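Local coordinates for protein glutamate--tRNA ligase (Elizabethkingia anophelis, PDB 6B1Z) that probably attaches glutamate to its cognate tRNA in an ATP-dependent reaction, as a class I aminoacyl-tRNA synthetase supplying protein synthesis, at residues Gly301-Gly315 against Ala344-Tyr358. Sequence-based numbering, arbitrary orientation. Where two conformers were deposited one is given.
Sequences GYLPEAFINMVAMLG and ARFSAEKAKWFNQQY. With FMT (formic acid), chain D.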
loop_
_atom_site.group_PDB
_atom_site.type_symbol
_atom_site.label_atom_id
_atom_site.label_comp_id
_atom_site.label_asym_id
_atom_site.label_seq_id
_atom_site.Cartn_x
_atom_site.Cartn_y
_atom_site.Cartn_z
ATOM N N GLY A 301 -6.888 0.081 11.181
ATOM C CA GLY A 301 -8.277 0.477 11.060
ATOM C C GLY A 301 -8.667 1.139 9.757
ATOM O O GLY A 301 -9.778 1.680 9.667
ATOM N N TYR A 302 -7.806 1.102 8.740
ATOM C CA TYR A 302 -8.192 1.634 7.435
ATOM C C TYR A 302 -9.122 0.649 6.743
ATOM O O TYR A 302 -8.859 -0.556 6.716
ATOM C CB TYR A 302 -6.960 1.923 6.564
ATOM C CG TYR A 302 -6.184 3.147 7.002
ATOM C CD1 TYR A 302 -5.231 3.070 8.014
ATOM C CD2 TYR A 302 -6.403 4.388 6.395
ATOM C CE1 TYR A 302 -4.509 4.179 8.413
ATOM C CE2 TYR A 302 -5.676 5.518 6.798
ATOM C CZ TYR A 302 -4.749 5.404 7.807
ATOM O OH TYR A 302 -4.033 6.512 8.215
ATOM N N LEU A 303 -10.248 1.152 6.249
ATOM C CA LEU A 303 -11.208 0.308 5.561
ATOM C C LEU A 303 -10.666 0.008 4.166
ATOM O O LEU A 303 -10.117 0.901 3.526
ATOM C CB LEU A 303 -12.559 1.018 5.467
ATOM C CG LEU A 303 -13.138 1.451 6.818
ATOM C CD1 LEU A 303 -14.299 2.412 6.604
ATOM C CD2 LEU A 303 -13.566 0.234 7.622
ATOM N N PRO A 304 -10.738 -1.243 3.694
ATOM C CA PRO A 304 -10.085 -1.557 2.412
ATOM C C PRO A 304 -10.626 -0.754 1.240
ATOM O O PRO A 304 -9.853 -0.388 0.342
ATOM C CB PRO A 304 -10.332 -3.063 2.244
ATOM C CG PRO A 304 -11.520 -3.378 3.146
ATOM C CD PRO A 304 -11.370 -2.424 4.314
ATOM N N GLU A 305 -11.926 -0.452 1.224
ATOM C CA GLU A 305 -12.488 0.357 0.152
ATOM C C GLU A 305 -11.929 1.770 0.172
ATOM O O GLU A 305 -11.718 2.373 -0.888
ATOM C CB GLU A 305 -14.005 0.406 0.272
ATOM C CG GLU A 305 -14.668 -0.963 0.182
ATOM C CD GLU A 305 -14.725 -1.708 1.518
ATOM O OE1 GLU A 305 -14.219 -1.207 2.564
ATOM O OE2 GLU A 305 -15.309 -2.819 1.515
ATOM N N ALA A 306 -11.700 2.316 1.373
ATOM C CA ALA A 306 -11.121 3.655 1.482
ATOM C C ALA A 306 -9.645 3.634 1.134
ATOM O O ALA A 306 -9.152 4.533 0.440
ATOM C CB ALA A 306 -11.321 4.195 2.895
ATOM N N PHE A 307 -8.935 2.613 1.613
ATOM C CA PHE A 307 -7.521 2.447 1.300
ATOM C C PHE A 307 -7.277 2.395 -0.206
ATOM O O PHE A 307 -6.415 3.116 -0.725
ATOM C CB PHE A 307 -7.007 1.179 1.976
ATOM C CG PHE A 307 -5.576 0.843 1.626
ATOM C CD1 PHE A 307 -4.541 1.664 2.044
ATOM C CD2 PHE A 307 -5.284 -0.305 0.898
ATOM C CE1 PHE A 307 -3.217 1.352 1.727
ATOM C CE2 PHE A 307 -3.973 -0.636 0.572
ATOM C CZ PHE A 307 -2.941 0.187 0.994
ATOM N N ILE A 308 -8.016 1.539 -0.924
ATOM C CA ILE A 308 -7.716 1.379 -2.344
ATOM C C ILE A 308 -8.204 2.583 -3.154
ATOM O O ILE A 308 -7.588 2.940 -4.168
ATOM C CB ILE A 308 -8.262 0.027 -2.848
ATOM C CG1 ILE A 308 -7.506 -0.387 -4.118
ATOM C CG2 ILE A 308 -9.789 0.070 -3.026
ATOM C CD1 ILE A 308 -6.000 -0.593 -3.883
ATOM N N ASN A 309 -9.258 3.273 -2.696
ATOM C CA ASN A 309 -9.650 4.538 -3.316
ATOM C C ASN A 309 -8.514 5.560 -3.202
ATOM O O ASN A 309 -8.193 6.270 -4.170
ATOM C CB ASN A 309 -10.951 5.032 -2.639
ATOM C CG ASN A 309 -11.727 6.092 -3.447
ATOM O OD1 ASN A 309 -12.906 6.331 -3.172
ATOM N ND2 ASN A 309 -11.070 6.768 -4.392
ATOM N N MET A 310 -7.890 5.637 -2.025
ATOM C CA MET A 310 -6.775 6.560 -1.824
ATOM C C MET A 310 -5.599 6.207 -2.736
ATOM O O MET A 310 -5.016 7.081 -3.398
ATOM C CB MET A 310 -6.364 6.527 -0.349
ATOM C CG MET A 310 -5.153 7.402 0.005
ATOM S SD MET A 310 -3.554 6.609 -0.306
ATOM C CE MET A 310 -3.538 5.351 0.952
ATOM N N VAL A 311 -5.256 4.920 -2.800
ATOM C CA VAL A 311 -4.103 4.507 -3.601
ATOM C C VAL A 311 -4.335 4.803 -5.075
ATOM O O VAL A 311 -3.430 5.272 -5.779
ATOM C CB VAL A 311 -3.800 3.015 -3.354
ATOM C CG1 VAL A 311 -2.710 2.526 -4.333
ATOM C CG2 VAL A 311 -3.314 2.804 -1.912
ATOM N N ALA A 312 -5.557 4.565 -5.562
ATOM C CA ALA A 312 -5.867 4.808 -6.968
ATOM C C ALA A 312 -5.603 6.246 -7.369
ATOM O O ALA A 312 -5.165 6.513 -8.492
ATOM C CB ALA A 312 -7.335 4.465 -7.242
ATOM N N MET A 313 -5.871 7.189 -6.470
ATOM C CA MET A 313 -5.774 8.595 -6.813
ATOM C C MET A 313 -4.357 9.140 -6.698
ATOM O O MET A 313 -4.166 10.348 -6.875
ATOM C CB MET A 313 -6.747 9.399 -5.940
ATOM C CG MET A 313 -8.205 8.974 -6.139
ATOM S SD MET A 313 -8.685 8.873 -7.891
ATOM C CE MET A 313 -10.375 8.297 -7.731
ATOM N N LEU A 314 -3.368 8.287 -6.410
ATOM C CA LEU A 314 -1.957 8.693 -6.430
ATOM C C LEU A 314 -1.468 8.700 -7.878
ATOM O O LEU A 314 -0.704 7.842 -8.335
ATOM C CB LEU A 314 -1.121 7.773 -5.544
ATOM C CG LEU A 314 -1.428 7.844 -4.044
ATOM C CD1 LEU A 314 -0.655 6.778 -3.293
ATOM C CD2 LEU A 314 -1.110 9.233 -3.484
ATOM N N GLY A 315 -1.888 9.731 -8.611
ATOM C CA GLY A 315 -1.444 9.927 -9.974
ATOM C C GLY A 315 -2.484 9.649 -11.030
ATOM O O GLY A 315 -2.177 9.755 -12.220
ATOM N N ALA A 344 3.332 11.741 -7.725
ATOM C CA ALA A 344 2.264 12.173 -6.833
ATOM C C ALA A 344 2.764 12.094 -5.397
ATOM O O ALA A 344 3.338 11.076 -5.000
ATOM C CB ALA A 344 1.021 11.295 -7.019
ATOM N N ARG A 345 2.544 13.153 -4.621
ATOM C CA ARG A 345 2.924 13.147 -3.210
ATOM C C ARG A 345 1.947 12.317 -2.389
ATOM O O ARG A 345 0.723 12.467 -2.515
ATOM C CB ARG A 345 2.966 14.564 -2.642
ATOM C CG ARG A 345 4.157 15.385 -3.071
ATOM C CD ARG A 345 4.266 16.611 -2.172
ATOM N NE ARG A 345 5.311 17.536 -2.596
ATOM C CZ ARG A 345 6.575 17.482 -2.184
ATOM N NH1 ARG A 345 6.963 16.541 -1.335
ATOM N NH2 ARG A 345 7.451 18.377 -2.616
ATOM N N PHE A 346 2.482 11.459 -1.527
ATOM C CA PHE A 346 1.615 10.786 -0.572
ATOM C C PHE A 346 1.068 11.798 0.431
ATOM O O PHE A 346 1.774 12.716 0.852
ATOM C CB PHE A 346 2.367 9.686 0.177
ATOM C CG PHE A 346 1.517 9.016 1.211
ATOM C CD1 PHE A 346 0.540 8.108 0.833
ATOM C CD2 PHE A 346 1.641 9.350 2.553
ATOM C CE1 PHE A 346 -0.282 7.515 1.781
ATOM C CE2 PHE A 346 0.815 8.762 3.506
ATOM C CZ PHE A 346 -0.140 7.848 3.121
ATOM N N SER A 347 -0.196 11.613 0.840
ATOM C CA SER A 347 -0.836 12.489 1.828
ATOM C C SER A 347 -1.504 11.645 2.903
ATOM O O SER A 347 -2.505 10.971 2.639
ATOM C CB SER A 347 -1.862 13.412 1.164
ATOM O OG SER A 347 -2.580 14.192 2.118
ATOM N N ALA A 348 -0.964 11.692 4.119
ATOM C CA ALA A 348 -1.634 11.040 5.230
ATOM C C ALA A 348 -2.988 11.691 5.500
ATOM O O ALA A 348 -3.961 11.004 5.839
ATOM C CB ALA A 348 -0.741 11.091 6.468
ATOM N N GLU A 349 -3.066 13.017 5.324
ATOM C CA GLU A 349 -4.328 13.739 5.482
ATOM C C GLU A 349 -5.401 13.159 4.574
ATOM O O GLU A 349 -6.525 12.887 5.012
ATOM C CB GLU A 349 -4.121 15.223 5.157
ATOM C CG GLU A 349 -5.425 16.033 5.106
ATOM C CD GLU A 349 -5.902 16.483 6.467
ATOM O OE1 GLU A 349 -5.103 16.444 7.436
ATOM O OE2 GLU A 349 -7.088 16.887 6.576
ATOM N N LYS A 350 -5.061 12.965 3.299
ATOM C CA LYS A 350 -6.017 12.419 2.341
ATOM C C LYS A 350 -6.395 10.988 2.684
ATOM O O LYS A 350 -7.566 10.599 2.562
ATOM C CB LYS A 350 -5.433 12.487 0.935
ATOM C CG LYS A 350 -6.477 12.308 -0.132
ATOM C CD LYS A 350 -7.293 13.567 -0.240
ATOM C CE LYS A 350 -8.389 13.405 -1.255
ATOM N NZ LYS A 350 -8.940 14.738 -1.641
ATOM N N ALA A 351 -5.430 10.184 3.143
ATOM C CA ALA A 351 -5.766 8.810 3.510
ATOM C C ALA A 351 -6.762 8.780 4.662
ATOM O O ALA A 351 -7.720 7.990 4.651
ATOM C CB ALA A 351 -4.495 8.047 3.867
ATOM N N LYS A 352 -6.574 9.660 5.650
ATOM C CA LYS A 352 -7.502 9.714 6.771
ATOM C C LYS A 352 -8.852 10.275 6.341
ATOM O O LYS A 352 -9.900 9.811 6.804
ATOM C CB LYS A 352 -6.883 10.536 7.900
ATOM C CG LYS A 352 -5.711 9.786 8.529
ATOM C CD LYS A 352 -4.941 10.612 9.525
ATOM C CE LYS A 352 -3.925 9.750 10.243
ATOM N NZ LYS A 352 -3.075 10.581 11.152
ATOM N N TRP A 353 -8.842 11.260 5.442
ATOM C CA TRP A 353 -10.100 11.817 4.938
ATOM C C TRP A 353 -10.909 10.749 4.216
ATOM O O TRP A 353 -12.115 10.626 4.441
ATOM C CB TRP A 353 -9.827 13.000 4.012
ATOM C CG TRP A 353 -11.059 13.578 3.335
ATOM C CD1 TRP A 353 -11.896 14.547 3.832
ATOM C CD2 TRP A 353 -11.561 13.249 2.027
ATOM N NE1 TRP A 353 -12.880 14.847 2.908
ATOM C CE2 TRP A 353 -12.700 14.060 1.797
ATOM C CE3 TRP A 353 -11.165 12.346 1.032
ATOM C CZ2 TRP A 353 -13.445 13.992 0.618
ATOM C CZ3 TRP A 353 -11.908 12.283 -0.149
ATOM C CH2 TRP A 353 -13.033 13.104 -0.343
ATOM N N PHE A 354 -10.258 9.971 3.344
ATOM C CA PHE A 354 -10.950 8.862 2.687
ATOM C C PHE A 354 -11.554 7.906 3.709
ATOM O O PHE A 354 -12.699 7.461 3.543
ATOM C CB PHE A 354 -10.001 8.099 1.756
ATOM C CG PHE A 354 -9.945 8.643 0.350
ATOM C CD1 PHE A 354 -11.040 8.531 -0.514
ATOM C CD2 PHE A 354 -8.787 9.237 -0.128
ATOM C CE1 PHE A 354 -10.979 9.026 -1.818
ATOM C CE2 PHE A 354 -8.714 9.721 -1.428
ATOM C CZ PHE A 354 -9.804 9.618 -2.281
ATOM N N ASN A 355 -10.797 7.555 4.757
ATOM C CA ASN A 355 -11.328 6.631 5.759
ATOM C C ASN A 355 -12.568 7.216 6.415
ATOM O O ASN A 355 -13.580 6.522 6.587
ATOM C CB ASN A 355 -10.285 6.277 6.826
ATOM C CG ASN A 355 -10.401 4.803 7.259
ATOM O OD1 ASN A 355 -10.360 3.908 6.412
ATOM N ND2 ASN A 355 -10.620 4.555 8.554
ATOM N N GLN A 356 -12.504 8.496 6.782
ATOM C CA GLN A 356 -13.653 9.153 7.397
ATOM C C GLN A 356 -14.861 9.128 6.468
ATOM O O GLN A 356 -15.988 8.863 6.906
ATOM C CB GLN A 356 -13.284 10.592 7.759
ATOM C CG GLN A 356 -14.364 11.271 8.556
ATOM C CD GLN A 356 -13.905 12.593 9.068
ATOM O OE1 GLN A 356 -13.552 12.739 10.244
ATOM N NE2 GLN A 356 -13.870 13.569 8.184
ATOM N N GLN A 357 -14.648 9.433 5.187
ATOM C CA GLN A 357 -15.758 9.453 4.237
ATOM C C GLN A 357 -16.448 8.100 4.177
ATOM O O GLN A 357 -17.684 8.026 4.164
ATOM C CB GLN A 357 -15.276 9.845 2.835
ATOM C CG GLN A 357 -14.649 11.231 2.705
ATOM C CD GLN A 357 -15.427 12.318 3.400
ATOM O OE1 GLN A 357 -16.452 12.780 2.902
ATOM N NE2 GLN A 357 -14.941 12.741 4.562
ATOM N N TYR A 358 -15.665 7.017 4.140
ATOM C CA TYR A 358 -16.254 5.683 4.046
ATOM C C TYR A 358 -16.879 5.260 5.365
ATOM O O TYR A 358 -17.948 4.635 5.369
ATOM C CB TYR A 358 -15.200 4.662 3.568
ATOM C CG TYR A 358 -15.010 4.633 2.061
ATOM C CD1 TYR A 358 -14.180 5.543 1.413
ATOM C CD2 TYR A 358 -15.681 3.701 1.280
ATOM C CE1 TYR A 358 -14.023 5.515 0.025
ATOM C CE2 TYR A 358 -15.533 3.662 -0.087
ATOM C CZ TYR A 358 -14.696 4.560 -0.710
ATOM O OH TYR A 358 -14.578 4.504 -2.070
HETATM C C FMT D . -0.156 15.524 4.525
HETATM O O1 FMT D . -0.545 14.565 5.193
HETATM O O2 FMT D . -0.465 15.728 3.351
HETATM O O HOH W 1 -2.683 8.499 7.458
HETATM O O HOH W 2 -13.049 1.974 -3.369
HETATM O O HOH W 3 -7.298 5.676 2.851
#
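Y358 lies flat against the first turn of helix 304-312, one ring face over A306 CA and the E305 backbone, while A306 CB approaches Y358 CD1 to 3.5 Å. The same ring brings its hydroxyl to N309: Y358 OH donates to N309 OD1 over 2.7 Å, with the amide and ring planes nearly perpendicular (81°). N309 can meet it because CG swings anti to the backbone N (chi1 -162°). Its OD1 also accepts from V325 N and its ND2 donates to E323 O, so three bonds fix the rotation of this buried amide. A water bridges Y358 OH and E305 O. One turn back, F354 turns a face to the backbone of M310, with M310 N over the ring centre; W353 covers the opposite face. N309 ND2 comes to 3.4 Å from F354 CE1, and M310 CB packs on F354 CD2. Bent at chi2 and chi3, the M310 chain passes A351 with CG and makes an oblique Met-aromatic contact with F346, SD standing 4.0 Å from F346 CE1. At the other end, N355 holds the loop before helix 304-312 with both ends of its amide. Its OD1 takes L303 N on a lone pair in the carbonyl plane (2.8 Å, nearly straight), and its ND2 reaches G301 O at 3.2 Å and also T399 O. The Y302 side chain crosses that of N355 at about a right angle, and its ring edge meets A351 O in plane. Beyond the helices, A344 CB abuts the L314-G315 peptide. The axes of helices 304-312 and 348-358 run obliquely antiparallel, 139° between their directions, and approach to 8.4 Å. F307 and V311 pack on helix 26-41, P304 and I308 on helix 62-73, so helix 304-312 lies between these two and helix 348-361.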